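Local coordinates for aminomethyltransferase (Bartonella henselae, PDB 3GIR), which belongs to the aminomethyltransferase family, pairing a folate-binding-type domain with a C-terminal barrel domain, at residues 82-87 with 172-177; 206-211 with 224-229. All coordinates share one frame; numbering follows the deposited sequence. Where two conformers were deposited one is given.

Contact 1 of 2, residues 82-87 with 172-177; sequences SHMKLI and RVLLAL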
loop_
_atom_site.group_PDB
_atom_site.type_symbol
_atom_site.label_atom_id
_atom_site.label_comp_id
_atom_site.label_asym_id
_atom_site.label_seq_id
_atom_site.Cartn_x
_atom_site.Cartn_y
_atom_site.Cartn_z
ATOM N N SER A 82 12.445 -0.722 -2.444
ATOM C CA SER A 82 13.421 0.022 -1.670
ATOM C C SER A 82 13.184 1.516 -1.737
ATOM O O SER A 82 13.903 2.267 -1.088
ATOM C CB SER A 82 14.857 -0.282 -2.126
ATOM O OG SER A 82 15.161 -1.654 -1.922
ATOM N N HIS A 83 12.222 1.965 -2.547
ATOM C CA HIS A 83 11.775 3.342 -2.615
ATOM C C HIS A 83 10.898 3.698 -1.430
ATOM O O HIS A 83 10.771 4.880 -1.078
ATOM C CB HIS A 83 11.098 3.614 -3.973
ATOM C CG HIS A 83 9.858 2.839 -4.213
ATOM N ND1 HIS A 83 9.720 1.516 -3.844
ATOM C CD2 HIS A 83 8.646 3.193 -4.728
ATOM C CE1 HIS A 83 8.513 1.076 -4.164
ATOM N NE2 HIS A 83 7.825 2.083 -4.688
ATOM N N MET A 84 10.286 2.711 -0.800
ATOM C CA MET A 84 9.551 2.892 0.464
ATOM C C MET A 84 10.554 3.190 1.569
ATOM O O MET A 84 11.749 2.954 1.424
ATOM C CB MET A 84 8.789 1.624 0.873
ATOM C CG MET A 84 7.806 1.043 -0.160
ATOM S SD MET A 84 6.379 2.073 -0.652
ATOM C CE MET A 84 5.174 1.713 0.556
ATOM N N LYS A 85 10.064 3.743 2.672
ATOM C CA LYS A 85 10.910 4.225 3.762
ATOM C C LYS A 85 10.481 3.666 5.088
ATOM O O LYS A 85 9.312 3.756 5.446
ATOM C CB LYS A 85 10.938 5.769 3.846
ATOM C CG LYS A 85 12.069 6.332 4.639
ATOM C CD LYS A 85 13.411 6.178 3.883
ATOM C CE LYS A 85 14.568 6.752 4.622
ATOM N NZ LYS A 85 15.795 6.627 3.761
ATOM N N LEU A 86 11.449 3.101 5.795
ATOM C CA LEU A 86 11.256 2.632 7.173
ATOM C C LEU A 86 11.654 3.765 8.098
ATOM O O LEU A 86 12.737 4.371 7.929
ATOM C CB LEU A 86 12.163 1.444 7.450
ATOM C CG LEU A 86 11.503 0.112 7.158
ATOM C CD1 LEU A 86 11.295 -0.034 5.689
ATOM C CD2 LEU A 86 12.430 -0.982 7.766
ATOM N N ILE A 87 10.769 4.092 9.018
ATOM C CA ILE A 87 11.036 5.043 10.048
ATOM C C ILE A 87 10.867 4.332 11.405
ATOM O O ILE A 87 9.789 3.817 11.735
ATOM C CB ILE A 87 10.032 6.169 9.927
ATOM C CG1 ILE A 87 10.214 6.963 8.624
ATOM C CG2 ILE A 87 10.192 7.195 11.102
ATOM C CD1 ILE A 87 9.063 7.965 8.246
ATOM N N ARG A 172 17.645 1.455 4.142
ATOM C CA ARG A 172 17.396 0.045 3.937
ATOM C C ARG A 172 17.038 -0.294 2.536
ATOM O O ARG A 172 16.507 0.534 1.772
ATOM C CB ARG A 172 16.172 -0.374 4.789
ATOM C CG ARG A 172 16.312 -0.273 6.289
ATOM C CD ARG A 172 17.204 -1.272 6.868
ATOM N NE ARG A 172 17.293 -1.197 8.330
ATOM C CZ ARG A 172 18.178 -0.484 9.016
ATOM N NH1 ARG A 172 19.043 0.290 8.397
ATOM N NH2 ARG A 172 18.213 -0.510 10.352
ATOM N N VAL A 173 17.287 -1.547 2.169
ATOM C CA VAL A 173 16.605 -2.179 1.026
ATOM C C VAL A 173 15.386 -2.835 1.579
ATOM O O VAL A 173 15.403 -3.375 2.671
ATOM C CB VAL A 173 17.536 -3.163 0.284
ATOM C CG1 VAL A 173 16.763 -4.235 -0.519
ATOM C CG2 VAL A 173 18.468 -2.368 -0.595
ATOM N N LEU A 174 14.304 -2.804 0.810
ATOM C CA LEU A 174 13.067 -3.443 1.150
ATOM C C LEU A 174 12.646 -4.278 -0.055
ATOM O O LEU A 174 12.530 -3.760 -1.192
ATOM C CB LEU A 174 11.942 -2.429 1.470
ATOM C CG LEU A 174 10.624 -3.030 2.051
ATOM C CD1 LEU A 174 10.767 -3.697 3.394
ATOM C CD2 LEU A 174 9.631 -1.847 2.113
ATOM N N LEU A 175 12.428 -5.571 0.169
ATOM C CA LEU A 175 12.015 -6.539 -0.860
ATOM C C LEU A 175 10.690 -7.112 -0.434
ATOM O O LEU A 175 10.533 -7.433 0.707
ATOM C CB LEU A 175 13.014 -7.680 -1.037
ATOM C CG LEU A 175 14.441 -7.264 -1.345
ATOM C CD1 LEU A 175 15.401 -8.470 -1.290
ATOM C CD2 LEU A 175 14.465 -6.665 -2.704
ATOM N N ALA A 176 9.752 -7.292 -1.344
ATOM C CA ALA A 176 8.558 -8.064 -1.084
ATOM C C ALA A 176 8.654 -9.381 -1.838
ATOM O O ALA A 176 9.042 -9.425 -2.961
ATOM C CB ALA A 176 7.324 -7.278 -1.587
ATOM N N LEU A 177 8.254 -10.467 -1.159
ATOM C CA LEU A 177 8.272 -11.835 -1.749
ATOM C C LEU A 177 6.845 -12.304 -1.561
ATOM O O LEU A 177 6.397 -12.564 -0.446
ATOM C CB LEU A 177 9.211 -12.765 -1.019
ATOM C CG LEU A 177 9.257 -14.183 -1.560
ATOM C CD1 LEU A 177 9.966 -14.216 -2.935
ATOM C CD2 LEU A 177 10.046 -15.036 -0.541
HETATM O O HOH W 1 16.718 2.310 -0.575
HETATM O O HOH W 2 13.907 1.490 2.287
HETATM O O HOH W 3 16.447 3.754 2.563
#

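Contact 2 of 2, residues 206-211 with 224-229; sequences QDWFIT and ALPIGC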
loop_
_atom_site.group_PDB
_atom_site.type_symbol
_atom_site.label_atom_id
_atom_site.label_comp_id
_atom_site.label_asym_id
_atom_site.label_seq_id
_atom_site.Cartn_x
_atom_site.Cartn_y
_atom_site.Cartn_z
ATOM N N GLN A 206 19.895 -8.351 13.917
ATOM C CA GLN A 206 20.132 -6.954 14.019
ATOM C C GLN A 206 19.951 -6.193 12.668
ATOM O O GLN A 206 20.539 -6.556 11.677
ATOM C CB GLN A 206 21.543 -6.729 14.579
ATOM C CG GLN A 206 21.877 -5.312 14.830
ATOM C CD GLN A 206 21.201 -4.763 16.104
ATOM O OE1 GLN A 206 20.987 -5.488 17.084
ATOM N NE2 GLN A 206 20.787 -3.493 16.044
ATOM N N ASP A 207 19.154 -5.139 12.693
ATOM C CA ASP A 207 18.879 -4.278 11.541
ATOM C C ASP A 207 18.053 -4.967 10.413
ATOM O O ASP A 207 17.874 -4.368 9.364
ATOM C CB ASP A 207 20.151 -3.633 10.982
ATOM C CG ASP A 207 20.780 -2.587 11.959
ATOM O OD1 ASP A 207 20.135 -2.192 12.933
ATOM O OD2 ASP A 207 21.896 -2.111 11.687
ATOM N N TRP A 208 17.533 -6.163 10.652
ATOM C CA TRP A 208 16.668 -6.809 9.679
ATOM C C TRP A 208 15.243 -6.711 10.251
ATOM O O TRP A 208 15.047 -6.711 11.458
ATOM C CB TRP A 208 16.989 -8.305 9.502
ATOM C CG TRP A 208 18.150 -8.632 8.666
ATOM C CD1 TRP A 208 19.395 -8.217 8.842
ATOM C CD2 TRP A 208 18.173 -9.605 7.610
ATOM N NE1 TRP A 208 20.217 -8.779 7.887
ATOM C CE2 TRP A 208 19.484 -9.619 7.109
ATOM C CE3 TRP A 208 17.192 -10.342 6.959
ATOM C CZ2 TRP A 208 19.856 -10.446 6.048
ATOM C CZ3 TRP A 208 17.559 -11.161 5.903
ATOM C CH2 TRP A 208 18.884 -11.189 5.469
ATOM N N PHE A 209 14.238 -6.625 9.375
ATOM C CA PHE A 209 12.822 -6.578 9.804
ATOM C C PHE A 209 12.031 -7.388 8.814
ATOM O O PHE A 209 12.112 -7.100 7.619
ATOM C CB PHE A 209 12.403 -5.090 9.862
ATOM C CG PHE A 209 10.955 -4.819 10.118
ATOM C CD1 PHE A 209 10.296 -5.356 11.179
ATOM C CD2 PHE A 209 10.249 -3.969 9.262
ATOM C CE1 PHE A 209 8.928 -5.073 11.421
ATOM C CE2 PHE A 209 8.919 -3.645 9.515
ATOM C CZ PHE A 209 8.246 -4.257 10.582
ATOM N N ILE A 210 11.301 -8.437 9.246
ATOM C CA ILE A 210 10.509 -9.234 8.343
ATOM C C ILE A 210 9.082 -9.200 8.816
ATOM O O ILE A 210 8.813 -9.410 10.018
ATOM C CB ILE A 210 10.991 -10.698 8.274
ATOM C CG1 ILE A 210 12.429 -10.701 7.699
ATOM C CG2 ILE A 210 10.017 -11.605 7.484
ATOM C CD1 ILE A 210 13.052 -12.141 7.561
ATOM N N THR A 211 8.172 -8.974 7.875
ATOM C CA THR A 211 6.733 -8.980 8.142
ATOM C C THR A 211 6.026 -9.941 7.182
ATOM O O THR A 211 6.501 -10.173 6.061
ATOM C CB THR A 211 6.070 -7.585 8.050
ATOM O OG1 THR A 211 6.229 -7.090 6.692
ATOM C CG2 THR A 211 6.627 -6.543 9.080
ATOM N N ALA A 224 13.251 -6.129 5.143
ATOM C CA ALA A 224 14.000 -4.902 5.183
ATOM C C ALA A 224 15.351 -5.239 5.778
ATOM O O ALA A 224 15.417 -5.941 6.794
ATOM C CB ALA A 224 13.294 -3.802 6.025
ATOM N N LEU A 225 16.400 -4.804 5.130
ATOM C CA LEU A 225 17.753 -5.121 5.606
ATOM C C LEU A 225 18.723 -4.054 5.182
ATOM O O LEU A 225 18.485 -3.261 4.311
ATOM C CB LEU A 225 18.206 -6.513 5.095
ATOM C CG LEU A 225 18.627 -6.687 3.636
ATOM C CD1 LEU A 225 19.231 -8.167 3.508
ATOM C CD2 LEU A 225 17.453 -6.484 2.657
ATOM N N PRO A 226 19.913 -4.031 5.832
ATOM C CA PRO A 226 20.901 -3.078 5.441
ATOM C C PRO A 226 21.275 -3.186 3.973
ATOM O O PRO A 226 21.272 -4.267 3.390
ATOM C CB PRO A 226 22.111 -3.450 6.347
ATOM C CG PRO A 226 21.489 -4.107 7.480
ATOM C CD PRO A 226 20.361 -4.891 6.939
ATOM N N ILE A 227 21.609 -2.073 3.385
ATOM C CA ILE A 227 21.958 -1.969 1.965
ATOM C C ILE A 227 23.133 -2.876 1.561
ATOM O O ILE A 227 23.045 -3.549 0.539
ATOM C CB ILE A 227 22.125 -0.508 1.496
ATOM C CG1 ILE A 227 20.771 0.221 1.579
ATOM C CG2 ILE A 227 22.792 -0.407 0.124
ATOM C CD1 ILE A 227 20.937 1.729 1.425
ATOM N N GLY A 228 24.133 -2.992 2.422
ATOM C CA GLY A 228 25.282 -3.853 2.083
ATOM C C GLY A 228 25.038 -5.333 2.079
ATOM O O GLY A 228 25.868 -6.106 1.548
ATOM N N CYS A 229 23.913 -5.776 2.639
ATOM C CA CYS A 229 23.534 -7.189 2.680
ATOM C C CYS A 229 22.551 -7.601 1.588
ATOM O O CYS A 229 22.317 -8.766 1.332
ATOM C CB CYS A 229 22.807 -7.530 3.971
ATOM S SG CYS A 229 23.850 -7.352 5.509
#

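Contact 1 of 2, residues 82-87 with 172-177
Ser82 and Leu174 bring the two backbones nearest, their CA atoms 4.5 Å apart, where the turn that leaves strand 76-80 for strand 85-90 passes the start of strand 173-178. This is a junction between two beta sheets of the folate-binding domain: strand 85-90 lies in one and strand 173-178 in the other, and no beta bridge joins the segments. One direct hydrogen bond crosses the gap, from Leu174 N to Ser82 OG, at 3.1 Å with an N-H...O angle of 158°. The hydroxyl lies anti to its own carbonyl carbon (chi1 -62°), which carries it past Val173 CA to the Leu174 amide; it is also hydrogen-bonded to Asp80 OD1, so two partners fix its rotation. Val173 CG1 packs 3.3 Å from the same Ser82 OG. Beyond the hydroxyl the contact turns apolar. The CD2 branch of Leu174 meets Met84 CB at 3.8 Å, with the two side chains crossing at a slant, and Leu86 CD1 approaches the same branch at 4.3 Å. Leu86 CD2 reaches toward the aliphatic part of Arg172, and Leu174 also touches Ala224 of strand 220-225. Three waters also bridge the two segments. One lies between Ser82 O and Arg172 O, and another between Arg172 O and Met84 O; each has more acceptors nearby than it can serve at once, so these bonds may be shared. A third water accepts from both Lys85 NZ, at 3.2 Å, and the backbone N of Arg172, at 3.0 Å.

Contact 2 of 2, residues 206-211 with 224-229
Trp208 and Leu225 meet through their first torsions: Trp208 holds CG anti to its carbonyl carbon (chi1 -79°), while Leu225 sets CG between its backbone N and carbonyl carbon (chi1 75°), and the two side chains run side by side in the same direction. Leu225 therefore lies along one face of the indole. Its CB sits above the ring system, and CD1 stands 3.8 Å from the centroid of the six-membered ring, 26° off the normal, which meets the geometry of a CH-pi contact. Between these two side chains the nearest atoms are Trp208 CZ2 and Leu225 CD1, 3.5 Å apart. The Pro226 side chain runs at about a right angle to that of Trp208, with CD 4.0 Å from Trp208 CD1, while its CG packs against Asp207 CB. The backbone carrying these groups belongs to a beta hairpin of strands 209-211 and 220-225, in which Phe209 and Ala224 form an antiparallel hydrogen-bonded pair. Phe209 N donates to Ala224 O and Ala224 N to Phe209 O, both at 2.9 Å; the second bond is the straighter and lies in the carbonyl plane. Trp208 CA adds a CA-H...O contact to Ala224 O, at 3.3 Å. On the sheet face shared by Phe209 and Ala224 the CB atoms touch, and the alanine methyl lies at the edge of the phenyl ring. The chemistry thus divides: paired amides set the strand register, whereas apolar contact of indole, leucine and proline, probably dispersive, covers the segment between the strand pair and the helix that follows.

In the fold
From the N terminus, the chain runs through strand 76-80, turns at Ser82 and enters strand 85-90. Contact 1 closes a loop of 84 residues, which contains much of the five-stranded antiparallel sheet and helix 149-159, before the chain returns as strand 173-178. Contact 2 opens later and closes 12 residues, the connection between strands 209-211 and 220-225 and the start of the latter, so the two are in series, neither nested nor crossed. Their centres are nevertheless 9 Å apart, because strands 173-178 and 220-225 are neighbours in the mixed sheet. Val173 N lies 3.0 Å from Leu225 O, a probable hydrogen bond, and Leu86 CD2 packs on Ala224 CB, tying the five-stranded sheet to the hairpin.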